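Local coordinates for protein putative platelet activating factor (Streptococcus pneumoniae, PDB 2HSJ) that is of unknown function but probably hydrolyses ester bonds as a GDSL-like (SGNH) lipase or acylhydrolase, at residues 133-138 with 143-148; 151-156 with 174-179; 187-192 with 198-203; 71-76 with 89-94. One frame throughout, in Å; residues are numbered along the deposited sequence. Where two conformers were deposited one is given.

In the fold
All four contacts belong to one SGNH-type alpha/beta domain. Contact 4 is central, its centre about 7 Å from the centre of the chain, whereas the centres of contacts 1 and 3 lie about 16 Å out. Contacts 1 and 2, with centres about 12 Å apart, adjoin directly: Lys152 NZ reaches Ile147 O at 2.6 Å, a probable hydrogen bond. Contact 2 passes into contact 3 through Leu179 O and Lys187 N, 3.0 Å apart. Contacts 3 and 4 do not touch, yet contact 4 ends at Gly94, the first residue of one probable active-site block, and contact 3 brackets another, between Thr192 and Ser198. A bound magnesium ion lies about 13 Å from the Leu91 side chain.

Contact 1: 133-138 with 143-148; sequences LPVNER and QAVYIR
The loop leaving strand 126-130 folds against the end of helix 142-145, where Val135 packs on Val145 and Arg148. The two valines cross obliquely, with Val135 CG2 3.8 Å from Val145 CG1. The other Val145 methyl, CG2, lies anti to its own carbonyl carbon and comes within 3.4 Å of Asn136 O. On the Arg148 side, Val135 CG1 touches the aliphatic CD at 4.0 Å, the two side chains meeting at about a right angle.

What places Arg148 is a type II' beta turn, Val145 to Arg148, that starts at the last helical residue, Val145; Tyr146 breaks the helix with positive phi. Val145 O closes the turn by accepting Arg148 N at 3.1 Å and also takes Arg148 NH1 at 2.9 Å. These donors approach from opposite faces of the carbonyl plane, NH1 standing 62° out of it, while the oxygen lies in the guanidinium plane. Arg148 NH2 extends to Asn96 OD1 in the Gly-Thr-Asn-Asp block, whose asparagine contributes to the oxyanion hole in SGNH relatives. The facing loop has its own Asx turn, in which Asn136 OD1 accepts Arg138 N at 3.0 Å while Asn136 ND2 donates to Leu186 O.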
loop_
_atom_site.group_PDB
_atom_site.type_symbol
_atom_site.label_atom_id
_atom_site.label_comp_id
_atom_site.label_asym_id
_atom_site.label_seq_id
_atom_site.Cartn_x
_atom_site.Cartn_y
_atom_site.Cartn_z
ATOM N N LEU D 133 21.136 -11.039 -20.176
ATOM C CA LEU D 133 21.645 -9.798 -20.741
ATOM C C LEU D 133 22.986 -10.010 -21.455
ATOM O O LEU D 133 23.709 -10.962 -21.144
ATOM C CB LEU D 133 21.799 -8.740 -19.648
ATOM C CG LEU D 133 20.618 -8.541 -18.701
ATOM C CD1 LEU D 133 20.876 -7.342 -17.788
ATOM C CD2 LEU D 133 19.368 -8.330 -19.485
ATOM N N PRO D 134 23.350 -9.110 -22.393
ATOM C CA PRO D 134 24.664 -9.203 -23.065
ATOM C C PRO D 134 25.800 -8.848 -22.104
ATOM O O PRO D 134 25.576 -8.212 -21.057
ATOM C CB PRO D 134 24.589 -8.155 -24.184
ATOM C CG PRO D 134 23.546 -7.164 -23.675
ATOM C CD PRO D 134 22.572 -7.927 -22.817
ATOM N N VAL D 135 27.000 -9.265 -22.481
ATOM C CA VAL D 135 28.218 -8.864 -21.824
ATOM C C VAL D 135 29.022 -7.992 -22.777
ATOM O O VAL D 135 28.746 -7.934 -23.985
ATOM C CB VAL D 135 29.046 -10.089 -21.387
ATOM C CG1 VAL D 135 28.287 -10.853 -20.327
ATOM C CG2 VAL D 135 29.410 -10.988 -22.595
ATOM N N ASN D 136 30.033 -7.325 -22.228
ATOM C CA ASN D 136 30.970 -6.570 -23.047
ATOM C C ASN D 136 32.241 -7.381 -23.157
ATOM O O ASN D 136 32.839 -7.757 -22.147
ATOM C CB ASN D 136 31.202 -5.172 -22.472
ATOM C CG ASN D 136 31.993 -4.284 -23.424
ATOM O OD1 ASN D 136 33.147 -4.559 -23.706
ATOM N ND2 ASN D 136 31.358 -3.226 -23.941
ATOM N N GLU D 137 32.638 -7.651 -24.406
ATOM C CA GLU D 137 33.736 -8.576 -24.679
ATOM C C GLU D 137 35.102 -7.876 -24.790
ATOM O O GLU D 137 36.099 -8.523 -25.122
ATOM C CB GLU D 137 33.419 -9.446 -25.918
ATOM C CG GLU D 137 32.300 -10.482 -25.666
ATOM C CD GLU D 137 31.916 -11.296 -26.910
ATOM O OE1 GLU D 137 32.504 -11.054 -27.986
ATOM O OE2 GLU D 137 31.044 -12.197 -26.808
ATOM N N ARG D 138 35.165 -6.575 -24.491
ATOM C CA ARG D 138 36.448 -5.838 -24.532
ATOM C C ARG D 138 37.428 -6.483 -23.561
ATOM O O ARG D 138 37.031 -6.970 -22.503
ATOM C CB ARG D 138 36.270 -4.354 -24.187
ATOM C CG ARG D 138 35.671 -3.495 -25.316
ATOM C CD ARG D 138 35.336 -2.066 -24.839
ATOM N NE ARG D 138 36.505 -1.321 -24.356
ATOM C CZ ARG D 138 37.353 -0.641 -25.129
ATOM N NH1 ARG D 138 37.188 -0.598 -26.448
ATOM N NH2 ARG D 138 38.380 -0.007 -24.573
ATOM N N GLN D 143 37.925 -10.153 -16.610
ATOM C CA GLN D 143 37.881 -10.647 -15.216
ATOM C C GLN D 143 36.485 -10.945 -14.654
ATOM O O GLN D 143 36.315 -11.867 -13.842
ATOM C CB GLN D 143 38.573 -9.654 -14.276
ATOM C CG GLN D 143 40.051 -9.458 -14.542
ATOM C CD GLN D 143 40.695 -8.519 -13.547
ATOM O OE1 GLN D 143 40.333 -7.345 -13.449
ATOM N NE2 GLN D 143 41.665 -9.034 -12.805
ATOM N N ALA D 144 35.501 -10.137 -15.044
ATOM C CA ALA D 144 34.116 -10.369 -14.650
ATOM C C ALA D 144 33.399 -11.208 -15.697
ATOM O O ALA D 144 32.624 -12.093 -15.353
ATOM C CB ALA D 144 33.390 -9.057 -14.418
ATOM N N VAL D 145 33.670 -10.938 -16.974
ATOM C CA VAL D 145 32.952 -11.607 -18.061
ATOM C C VAL D 145 33.319 -13.098 -18.154
ATOM O O VAL D 145 32.441 -13.951 -18.355
ATOM C CB VAL D 145 33.147 -10.856 -19.391
ATOM C CG1 VAL D 145 32.604 -11.637 -20.570
ATOM C CG2 VAL D 145 32.473 -9.498 -19.304
ATOM N N TYR D 146 34.609 -13.407 -17.982
ATOM C CA TYR D 146 35.063 -14.791 -17.904
ATOM C C TYR D 146 34.636 -15.554 -19.164
ATOM O O TYR D 146 34.764 -15.040 -20.286
ATOM C CB TYR D 146 34.541 -15.426 -16.603
ATOM C CG TYR D 146 35.211 -16.720 -16.221
ATOM C CD1 TYR D 146 36.592 -16.843 -16.261
ATOM C CD2 TYR D 146 34.454 -17.804 -15.787
ATOM C CE1 TYR D 146 37.219 -18.054 -15.915
ATOM C CE2 TYR D 146 35.055 -19.005 -15.438
ATOM C CZ TYR D 146 36.437 -19.123 -15.500
ATOM O OH TYR D 146 37.027 -20.313 -15.149
ATOM N N ILE D 147 34.138 -16.767 -19.022
ATOM C CA ILE D 147 33.843 -17.575 -20.210
ATOM C C ILE D 147 32.498 -17.242 -20.907
ATOM O O ILE D 147 32.118 -17.888 -21.881
ATOM C CB ILE D 147 33.926 -19.095 -19.901
ATOM C CG1 ILE D 147 32.819 -19.506 -18.913
ATOM C CG2 ILE D 147 35.348 -19.476 -19.409
ATOM C CD1 ILE D 147 32.754 -21.042 -18.667
ATOM N N ARG D 148 31.776 -16.245 -20.408
ATOM C CA ARG D 148 30.543 -15.836 -21.076
ATOM C C ARG D 148 30.881 -15.219 -22.429
ATOM O O ARG D 148 31.934 -14.575 -22.594
ATOM C CB ARG D 148 29.813 -14.806 -20.228
ATOM C CG ARG D 148 29.422 -15.279 -18.852
ATOM C CD ARG D 148 28.906 -14.093 -18.019
ATOM N NE ARG D 148 28.600 -14.503 -16.650
ATOM C CZ ARG D 148 29.518 -14.751 -15.724
ATOM N NH1 ARG D 148 30.825 -14.656 -16.001
ATOM N NH2 ARG D 148 29.145 -15.113 -14.511
#

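Contact 2: 151-156 with 174-179; sequences EKIQNW and PVFDCL
Phe176 has the largest share of this interface, its ring meeting Gln154 and Ile153 on helix 150-164. Gln154 CG sits over one ring face, 4.1 Å from the centroid of the Phe176 ring and 28° off its normal, which is CH-pi geometry; the closest carbon pair is Gln154 CG to Phe176 CZ at 3.7 Å. The chain of Gln154 continues extended beyond CG, and its amide plane is only 8° from that of the ring, with CD 4.0 Å from Phe176 CZ. Ile153 approaches obliquely with CG2, 3.6 Å from Phe176 CE1 and 3.8 Å from Phe176 CD1.

Helix 150-164 is the connecting helix of a beta-alpha-beta crossover from strand 126-130 to strand 170-173, and the weakly bonded helix about 176-179 follows the second strand closely. The contact therefore packs the start of the crossover helix on the chain that leaves the sheet edge. With CG anti to the backbone N (chi1 178°), the Phe176 ring is placed against Ile153 and Gln154. Pro134, from the loop after strand 126-130, also packs on this ring, and Ser131 OG is hydrogen-bonded to the backbone N of both Val175 and Phe176.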
loop_
_atom_site.group_PDB
_atom_site.type_symbol
_atom_site.label_atom_id
_atom_site.label_comp_id
_atom_site.label_asym_id
_atom_site.label_seq_id
_atom_site.Cartn_x
_atom_site.Cartn_y
_atom_site.Cartn_z
ATOM N N GLU D 151 27.494 -14.914 -28.097
ATOM C CA GLU D 151 26.966 -16.029 -28.910
ATOM C C GLU D 151 26.309 -17.093 -28.022
ATOM O O GLU D 151 25.219 -17.574 -28.345
ATOM C CB GLU D 151 28.037 -16.642 -29.815
ATOM C CG GLU D 151 28.814 -15.612 -30.650
ATOM C CD GLU D 151 30.105 -15.157 -29.959
ATOM O OE1 GLU D 151 31.158 -15.707 -30.344
ATOM O OE2 GLU D 151 30.087 -14.289 -29.031
ATOM N N LYS D 152 26.944 -17.436 -26.897
ATOM C CA LYS D 152 26.362 -18.384 -25.935
ATOM C C LYS D 152 25.072 -17.806 -25.364
ATOM O O LYS D 152 24.039 -18.489 -25.307
ATOM C CB LYS D 152 27.295 -18.664 -24.749
ATOM C CG LYS D 152 28.578 -19.414 -25.054
ATOM C CD LYS D 152 29.536 -19.310 -23.858
ATOM C CE LYS D 152 30.792 -20.189 -24.046
ATOM N NZ LYS D 152 31.601 -20.299 -22.776
ATOM N N ILE D 153 25.141 -16.547 -24.936
ATOM C CA ILE D 153 23.966 -15.885 -24.336
ATOM C C ILE D 153 22.788 -15.881 -25.323
ATOM O O ILE D 153 21.672 -16.223 -24.940
ATOM C CB ILE D 153 24.301 -14.469 -23.831
ATOM C CG1 ILE D 153 25.189 -14.586 -22.578
ATOM C CG2 ILE D 153 23.045 -13.697 -23.500
ATOM C CD1 ILE D 153 25.988 -13.351 -22.271
ATOM N N GLN D 154 23.043 -15.512 -26.577
ATOM C CA GLN D 154 21.998 -15.545 -27.613
ATOM C C GLN D 154 21.430 -16.962 -27.845
ATOM O O GLN D 154 20.232 -17.111 -28.030
ATOM C CB GLN D 154 22.515 -14.930 -28.911
ATOM C CG GLN D 154 22.584 -13.422 -28.825
ATOM C CD GLN D 154 23.134 -12.769 -30.084
ATOM O OE1 GLN D 154 24.309 -12.939 -30.431
ATOM N NE2 GLN D 154 22.293 -11.993 -30.760
ATOM N N ASN D 155 22.281 -17.990 -27.807
ATOM C CA ASN D 155 21.798 -19.376 -27.915
ATOM C C ASN D 155 20.911 -19.778 -26.732
ATOM O O ASN D 155 19.874 -20.433 -26.905
ATOM C CB ASN D 155 22.964 -20.354 -28.088
ATOM C CG ASN D 155 23.620 -20.221 -29.446
ATOM O OD1 ASN D 155 22.995 -19.758 -30.402
ATOM N ND2 ASN D 155 24.882 -20.632 -29.546
ATOM N N TRP D 156 21.300 -19.373 -25.525
ATOM C CA TRP D 156 20.456 -19.643 -24.373
ATOM C C TRP D 156 19.139 -18.909 -24.492
ATOM O O TRP D 156 18.096 -19.471 -24.165
ATOM C CB TRP D 156 21.168 -19.290 -23.074
ATOM C CG TRP D 156 22.169 -20.356 -22.710
ATOM C CD1 TRP D 156 23.089 -20.967 -23.553
ATOM C CD2 TRP D 156 22.358 -20.949 -21.417
ATOM N NE1 TRP D 156 23.828 -21.896 -22.844
ATOM C CE2 TRP D 156 23.417 -21.894 -21.536
ATOM C CE3 TRP D 156 21.760 -20.754 -20.159
ATOM C CZ2 TRP D 156 23.860 -22.660 -20.449
ATOM C CZ3 TRP D 156 22.208 -21.504 -19.076
ATOM C CH2 TRP D 156 23.261 -22.444 -19.227
ATOM N N PRO D 174 12.308 -9.906 -24.410
ATOM C CA PRO D 174 13.564 -9.691 -25.134
ATOM C C PRO D 174 14.146 -8.333 -24.788
ATOM O O PRO D 174 13.704 -7.305 -25.311
ATOM C CB PRO D 174 13.128 -9.782 -26.607
ATOM C CG PRO D 174 11.693 -9.335 -26.601
ATOM C CD PRO D 174 11.119 -9.658 -25.258
ATOM N N VAL D 175 15.064 -8.314 -23.828
ATOM C CA VAL D 175 15.724 -7.060 -23.437
ATOM C C VAL D 175 17.194 -7.020 -23.879
ATOM O O VAL D 175 17.825 -5.970 -23.824
ATOM C CB VAL D 175 15.623 -6.762 -21.916
ATOM C CG1 VAL D 175 14.195 -6.475 -21.510
ATOM C CG2 VAL D 175 16.170 -7.882 -21.071
ATOM N N PHE D 176 17.736 -8.174 -24.298
ATOM C CA PHE D 176 19.119 -8.271 -24.759
ATOM C C PHE D 176 19.456 -7.160 -25.753
ATOM O O PHE D 176 20.407 -6.396 -25.546
ATOM C CB PHE D 176 19.347 -9.660 -25.372
ATOM C CG PHE D 176 20.722 -9.881 -25.930
ATOM C CD1 PHE D 176 21.663 -10.603 -25.204
ATOM C CD2 PHE D 176 21.074 -9.386 -27.190
ATOM C CE1 PHE D 176 22.938 -10.823 -25.718
ATOM C CE2 PHE D 176 22.355 -9.601 -27.712
ATOM C CZ PHE D 176 23.287 -10.314 -26.971
ATOM N N ASP D 177 18.653 -7.036 -26.806
ATOM C CA ASP D 177 18.995 -6.107 -27.883
ATOM C C ASP D 177 18.961 -4.644 -27.421
ATOM O O ASP D 177 19.711 -3.801 -27.949
ATOM C CB ASP D 177 18.088 -6.327 -29.094
ATOM C CG ASP D 177 18.339 -7.674 -29.798
ATOM O OD1 ASP D 177 19.465 -8.217 -29.725
ATOM O OD2 ASP D 177 17.410 -8.174 -30.476
ATOM N N CYS D 178 18.127 -4.348 -26.423
ATOM C CA CYS D 178 18.041 -2.987 -25.864
ATOM C C CYS D 178 19.312 -2.516 -25.180
ATOM O O CYS D 178 19.525 -1.312 -25.029
ATOM C CB CYS D 178 16.885 -2.855 -24.877
ATOM S SG CYS D 178 15.262 -2.989 -25.699
ATOM N N LEU D 179 20.141 -3.462 -24.752
ATOM C CA LEU D 179 21.334 -3.139 -23.973
ATOM C C LEU D 179 22.607 -3.234 -24.804
ATOM O O LEU D 179 23.681 -2.896 -24.320
ATOM C CB LEU D 179 21.447 -4.021 -22.714
ATOM C CG LEU D 179 20.286 -3.894 -21.733
ATOM C CD1 LEU D 179 20.582 -4.771 -20.527
ATOM C CD2 LEU D 179 20.046 -2.445 -21.351
#

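Contact 3: 187-192 with 198-203; sequences KKEYTT and SIAGYQ
Ser198 OG donates to Glu189 O at 2.7 Å, a little out of that carbonyl's plane, and Ser198 N donates to Tyr190 O at 2.9 Å. The second bond comes from above the Tyr190 carbonyl, 55° out of its plane. Gly201, with no side chain, lets Tyr190 O come within 3.5 Å of Gly201 CA in a CA-H...O contact, and Tyr190 CG lies 3.7 Å from the same CA. Ala200 CB touches Glu189 twice, at O and at OE1, each 3.6 Å away.

One shell out, Lys187 NZ forms a salt bridge with Glu189 OE2 at 3.0 Å, and its CE rests over one face of the Tyr190 ring toward the rim. Thr191 OG1 is bonded to His196 O and Gly194 N in the intervening loop, which carries the Asp-Gly-Leu-His block; in SGNH relatives its aspartate and histidine are catalytic. His26 of a second subunit packs on Ala200.

Ser198 is the N-cap of helix 199-209: OG also accepts Gly201 N at 3.0 Å, with an N-H...O angle of 161°. Its chi1 of 66° turns OG back over the helix start. One hydroxyl thus caps the helix and ties it to the preceding 3-10 turn, using OG as donor and acceptor at once.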
loop_
_atom_site.group_PDB
_atom_site.type_symbol
_atom_site.label_atom_id
_atom_site.label_comp_id
_atom_site.label_asym_id
_atom_site.label_seq_id
_atom_site.Cartn_x
_atom_site.Cartn_y
_atom_site.Cartn_z
ATOM N N LYS D 187 26.579 -2.226 -24.019
ATOM C CA LYS D 187 27.139 -0.874 -24.221
ATOM C C LYS D 187 28.093 -0.501 -23.104
ATOM O O LYS D 187 27.788 -0.734 -21.918
ATOM C CB LYS D 187 26.037 0.204 -24.322
ATOM C CG LYS D 187 25.146 0.102 -25.547
ATOM C CD LYS D 187 24.071 1.200 -25.645
ATOM C CE LYS D 187 24.622 2.589 -25.339
ATOM N NZ LYS D 187 23.653 3.713 -25.692
ATOM N N LYS D 188 29.223 0.104 -23.466
ATOM C CA LYS D 188 30.179 0.509 -22.449
ATOM C C LYS D 188 29.509 1.361 -21.358
ATOM O O LYS D 188 29.734 1.142 -20.159
ATOM C CB LYS D 188 31.389 1.230 -23.077
ATOM C CG LYS D 188 32.550 1.394 -22.100
ATOM C CD LYS D 188 33.899 1.263 -22.787
ATOM C CE LYS D 188 35.012 1.712 -21.877
ATOM N NZ LYS D 188 35.065 3.207 -21.845
ATOM N N GLU D 189 28.654 2.309 -21.754
ATOM C CA GLU D 189 28.024 3.170 -20.758
ATOM C C GLU D 189 27.075 2.432 -19.827
ATOM O O GLU D 189 26.760 2.949 -18.772
ATOM C CB GLU D 189 27.290 4.359 -21.370
ATOM C CG GLU D 189 26.108 4.023 -22.187
ATOM C CD GLU D 189 25.118 5.189 -22.310
ATOM O OE1 GLU D 189 24.789 5.846 -21.281
ATOM O OE2 GLU D 189 24.678 5.449 -23.451
ATOM N N TYR D 190 26.630 1.243 -20.234
ATOM C CA TYR D 190 25.624 0.483 -19.489
ATOM C C TYR D 190 26.236 -0.490 -18.491
ATOM O O TYR D 190 25.491 -1.167 -17.788
ATOM C CB TYR D 190 24.712 -0.283 -20.478
ATOM C CG TYR D 190 23.752 0.551 -21.293
ATOM C CD1 TYR D 190 23.578 1.905 -21.048
ATOM C CD2 TYR D 190 23.026 -0.034 -22.326
ATOM C CE1 TYR D 190 22.683 2.663 -21.804
ATOM C CE2 TYR D 190 22.140 0.688 -23.061
ATOM C CZ TYR D 190 21.979 2.034 -22.810
ATOM O OH TYR D 190 21.063 2.711 -23.596
ATOM N N THR D 191 27.565 -0.559 -18.452
ATOM C CA THR D 191 28.252 -1.555 -17.619
ATOM C C THR D 191 29.287 -0.958 -16.656
ATOM O O THR D 191 29.888 0.077 -16.955
ATOM C CB THR D 191 28.867 -2.689 -18.473
ATOM O OG1 THR D 191 29.258 -3.775 -17.627
ATOM C CG2 THR D 191 30.080 -2.212 -19.248
ATOM N N THR D 192 29.457 -1.606 -15.504
ATOM C CA THR D 192 30.556 -1.266 -14.597
ATOM C C THR D 192 31.792 -2.102 -14.897
ATOM O O THR D 192 32.883 -1.555 -15.002
ATOM C CB THR D 192 30.164 -1.458 -13.124
ATOM O OG1 THR D 192 29.645 -2.774 -12.956
ATOM C CG2 THR D 192 29.098 -0.454 -12.729
ATOM N N SER D 198 25.731 -0.587 -14.952
ATOM C CA SER D 198 25.823 0.759 -14.359
ATOM C C SER D 198 24.415 1.318 -14.143
ATOM O O SER D 198 23.420 0.743 -14.594
ATOM C CB SER D 198 26.560 1.669 -15.341
ATOM O OG SER D 198 25.742 1.814 -16.505
ATOM N N ILE D 199 24.310 2.479 -13.505
ATOM C CA ILE D 199 23.010 3.113 -13.386
ATOM C C ILE D 199 22.379 3.438 -14.766
ATOM O O ILE D 199 21.164 3.240 -14.955
ATOM C CB ILE D 199 23.067 4.322 -12.410
ATOM C CG1 ILE D 199 23.275 3.836 -10.963
ATOM C CG2 ILE D 199 21.811 5.174 -12.544
ATOM C CD1 ILE D 199 22.212 2.828 -10.494
ATOM N N ALA D 200 23.196 3.908 -15.718
ATOM C CA ALA D 200 22.667 4.128 -17.089
ATOM C C ALA D 200 22.134 2.820 -17.673
ATOM O O ALA D 200 21.094 2.815 -18.331
ATOM C CB ALA D 200 23.741 4.696 -18.008
ATOM N N GLY D 201 22.842 1.718 -17.421
ATOM C CA GLY D 201 22.384 0.388 -17.851
ATOM C C GLY D 201 21.050 0.011 -17.231
ATOM O O GLY D 201 20.122 -0.416 -17.922
ATOM N N TYR D 202 20.939 0.186 -15.913
ATOM C CA TYR D 202 19.654 -0.085 -15.255
ATOM C C TYR D 202 18.536 0.838 -15.745
ATOM O O TYR D 202 17.365 0.441 -15.842
ATOM C CB TYR D 202 19.800 0.022 -13.733
ATOM C CG TYR D 202 20.378 -1.208 -13.068
ATOM C CD1 TYR D 202 19.639 -2.403 -13.037
ATOM C CD2 TYR D 202 21.592 -1.155 -12.382
ATOM C CE1 TYR D 202 20.126 -3.538 -12.412
ATOM C CE2 TYR D 202 22.099 -2.296 -11.735
ATOM C CZ TYR D 202 21.340 -3.473 -11.742
ATOM O OH TYR D 202 21.818 -4.593 -11.117
ATOM N N GLN D 203 18.874 2.077 -16.059
ATOM C CA GLN D 203 17.837 2.988 -16.547
ATOM C C GLN D 203 17.317 2.466 -17.890
ATOM O O GLN D 203 16.110 2.488 -18.168
ATOM C CB GLN D 203 18.413 4.407 -16.698
ATOM C CG GLN D 203 17.381 5.381 -17.225
ATOM C CD GLN D 203 17.950 6.758 -17.385
ATOM O OE1 GLN D 203 19.020 6.926 -17.983
ATOM N NE2 GLN D 203 17.218 7.768 -16.887
#

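Contact 4: 71-76 with 89-94; sequences GLLLEN and IFLLIG
Leu73 packs on Leu91 and Ile93, joining helix 70-75 to strand 88-92 and the residue that follows it, Ile93; the strand is the middle one of the five-stranded parallel sheet in this three-layer SGNH alpha/beta fold. The apolar contact converges on one methyl: Leu73 CD2 lies 3.6 Å from Leu91 CD1 and 3.8 Å from Ile93 CD1. Ile93 CD1 is also 3.9 Å from Leu73 CB, and so lies alongside the base of the leucine as well as its end. Leu73 CG is anti to the backbone N (chi1 170°), which sets CD2 against Leu91 CD1 and Ile93 CD1. Ile40 of the neighbouring strand 37-41 touches both Leu73 and Leu91, and helix 104-121 adds Ile114 against Leu73 and Leu111 against Leu91 and Ile93.

Polar interactions lie at the segment ends. Ile93 O is hydrogen-bonded to Tyr160 OH, and Gly94 occupies the N-cap position of helix 95-99 and begins the family's Gly-Thr-Asn-Asp block. At the end of helix 70-75, Asn76 OD1 is bonded to Arg25 NH2, while Leu72 O accepts both Asn76 N and Asn76 ND2. The side-chain bond, Asn76 ND2 to Leu72 O, is 3.1 Å long, with the oxygen 9° out of the amide plane.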
loop_
_atom_site.group_PDB
_atom_site.type_symbol
_atom_site.label_atom_id
_atom_site.label_comp_id
_atom_site.label_asym_id
_atom_site.label_seq_id
_atom_site.Cartn_x
_atom_site.Cartn_y
_atom_site.Cartn_z
ATOM N N GLY D 71 19.886 -23.705 -10.677
ATOM C CA GLY D 71 19.761 -24.800 -9.709
ATOM C C GLY D 71 19.585 -24.343 -8.267
ATOM O O GLY D 71 18.818 -24.950 -7.508
ATOM N N LEU D 72 20.291 -23.267 -7.894
ATOM C CA LEU D 72 20.208 -22.749 -6.531
ATOM C C LEU D 72 18.825 -22.149 -6.296
ATOM O O LEU D 72 18.223 -22.313 -5.218
ATOM C CB LEU D 72 21.272 -21.666 -6.304
ATOM C CG LEU D 72 22.732 -22.070 -6.493
ATOM C CD1 LEU D 72 23.632 -20.813 -6.434
ATOM C CD2 LEU D 72 23.152 -23.089 -5.438
ATOM N N LEU D 73 18.312 -21.482 -7.324
ATOM C CA LEU D 73 16.986 -20.869 -7.225
ATOM C C LEU D 73 15.909 -21.926 -7.075
ATOM O O LEU D 73 15.023 -21.805 -6.230
ATOM C CB LEU D 73 16.692 -19.959 -8.431
ATOM C CG LEU D 73 15.268 -19.431 -8.599
ATOM C CD1 LEU D 73 14.928 -18.605 -7.359
ATOM C CD2 LEU D 73 15.164 -18.583 -9.869
ATOM N N LEU D 74 15.993 -22.970 -7.888
ATOM C CA LEU D 74 15.022 -24.045 -7.773
ATOM C C LEU D 74 15.018 -24.682 -6.375
ATOM O O LEU D 74 13.963 -24.874 -5.770
ATOM C CB LEU D 74 15.283 -25.113 -8.847
ATOM C CG LEU D 74 14.381 -26.350 -8.732
ATOM C CD1 LEU D 74 12.886 -25.995 -8.892
ATOM C CD2 LEU D 74 14.822 -27.408 -9.739
ATOM N N GLU D 75 16.209 -24.980 -5.861
ATOM C CA GLU D 75 16.340 -25.612 -4.555
ATOM C C GLU D 75 15.751 -24.751 -3.429
ATOM O O GLU D 75 15.149 -25.273 -2.482
ATOM C CB GLU D 75 17.824 -25.876 -4.293
ATOM C CG GLU D 75 18.111 -26.731 -3.096
ATOM C CD GLU D 75 19.579 -26.689 -2.693
ATOM O OE1 GLU D 75 20.448 -26.508 -3.587
ATOM O OE2 GLU D 75 19.856 -26.829 -1.480
ATOM N N ASN D 76 15.902 -23.426 -3.566
ATOM C CA ASN D 76 15.503 -22.482 -2.526
ATOM C C ASN D 76 14.349 -21.597 -2.940
ATOM O O ASN D 76 14.214 -20.490 -2.430
ATOM C CB ASN D 76 16.691 -21.617 -2.149
ATOM C CG ASN D 76 17.756 -22.425 -1.459
ATOM O OD1 ASN D 76 17.646 -22.720 -0.266
ATOM N ND2 ASN D 76 18.754 -22.862 -2.222
ATOM N N ILE D 89 5.798 -12.247 -11.767
ATOM C CA ILE D 89 7.161 -12.526 -11.329
ATOM C C ILE D 89 8.070 -12.249 -12.505
ATOM O O ILE D 89 7.856 -12.788 -13.583
ATOM C CB ILE D 89 7.312 -14.011 -10.923
ATOM C CG1 ILE D 89 6.520 -14.285 -9.644
ATOM C CG2 ILE D 89 8.800 -14.403 -10.752
ATOM C CD1 ILE D 89 6.172 -15.787 -9.441
ATOM N N PHE D 90 9.057 -11.379 -12.308
ATOM C CA PHE D 90 10.094 -11.153 -13.322
ATOM C C PHE D 90 11.272 -12.009 -12.930
ATOM O O PHE D 90 11.734 -11.940 -11.790
ATOM C CB PHE D 90 10.513 -9.691 -13.359
ATOM C CG PHE D 90 9.594 -8.821 -14.155
ATOM C CD1 PHE D 90 8.229 -8.781 -13.913
ATOM C CD2 PHE D 90 10.113 -8.059 -15.196
ATOM C CE1 PHE D 90 7.406 -7.970 -14.675
ATOM C CE2 PHE D 90 9.297 -7.256 -15.967
ATOM C CZ PHE D 90 7.941 -7.209 -15.711
ATOM N N LEU D 91 11.764 -12.804 -13.871
ATOM C CA LEU D 91 12.843 -13.723 -13.608
ATOM C C LEU D 91 14.022 -13.417 -14.540
ATOM O O LEU D 91 13.908 -13.503 -15.766
ATOM C CB LEU D 91 12.337 -15.145 -13.827
ATOM C CG LEU D 91 13.341 -16.238 -13.578
ATOM C CD1 LEU D 91 13.945 -16.119 -12.185
ATOM C CD2 LEU D 91 12.624 -17.589 -13.789
ATOM N N LEU D 92 15.170 -13.099 -13.931
ATOM C CA LEU D 92 16.395 -12.825 -14.672
ATOM C C LEU D 92 17.465 -13.714 -14.068
ATOM O O LEU D 92 17.983 -13.462 -12.965
ATOM C CB LEU D 92 16.843 -11.343 -14.595
ATOM C CG LEU D 92 18.160 -11.045 -15.327
ATOM C CD1 LEU D 92 18.119 -11.484 -16.825
ATOM C CD2 LEU D 92 18.432 -9.568 -15.207
ATOM N N ILE D 93 17.820 -14.761 -14.799
ATOM C CA ILE D 93 18.776 -15.722 -14.283
ATOM C C ILE D 93 19.352 -16.511 -15.430
ATOM O O ILE D 93 18.704 -16.655 -16.476
ATOM C CB ILE D 93 18.108 -16.649 -13.207
ATOM C CG1 ILE D 93 19.184 -17.364 -12.359
ATOM C CG2 ILE D 93 17.065 -17.586 -13.853
ATOM C CD1 ILE D 93 18.665 -17.862 -11.054
ATOM N N GLY D 94 20.584 -16.993 -15.223
ATOM C CA GLY D 94 21.233 -17.858 -16.187
ATOM C C GLY D 94 22.638 -17.422 -16.517
ATOM O O GLY D 94 23.434 -18.274 -16.913
#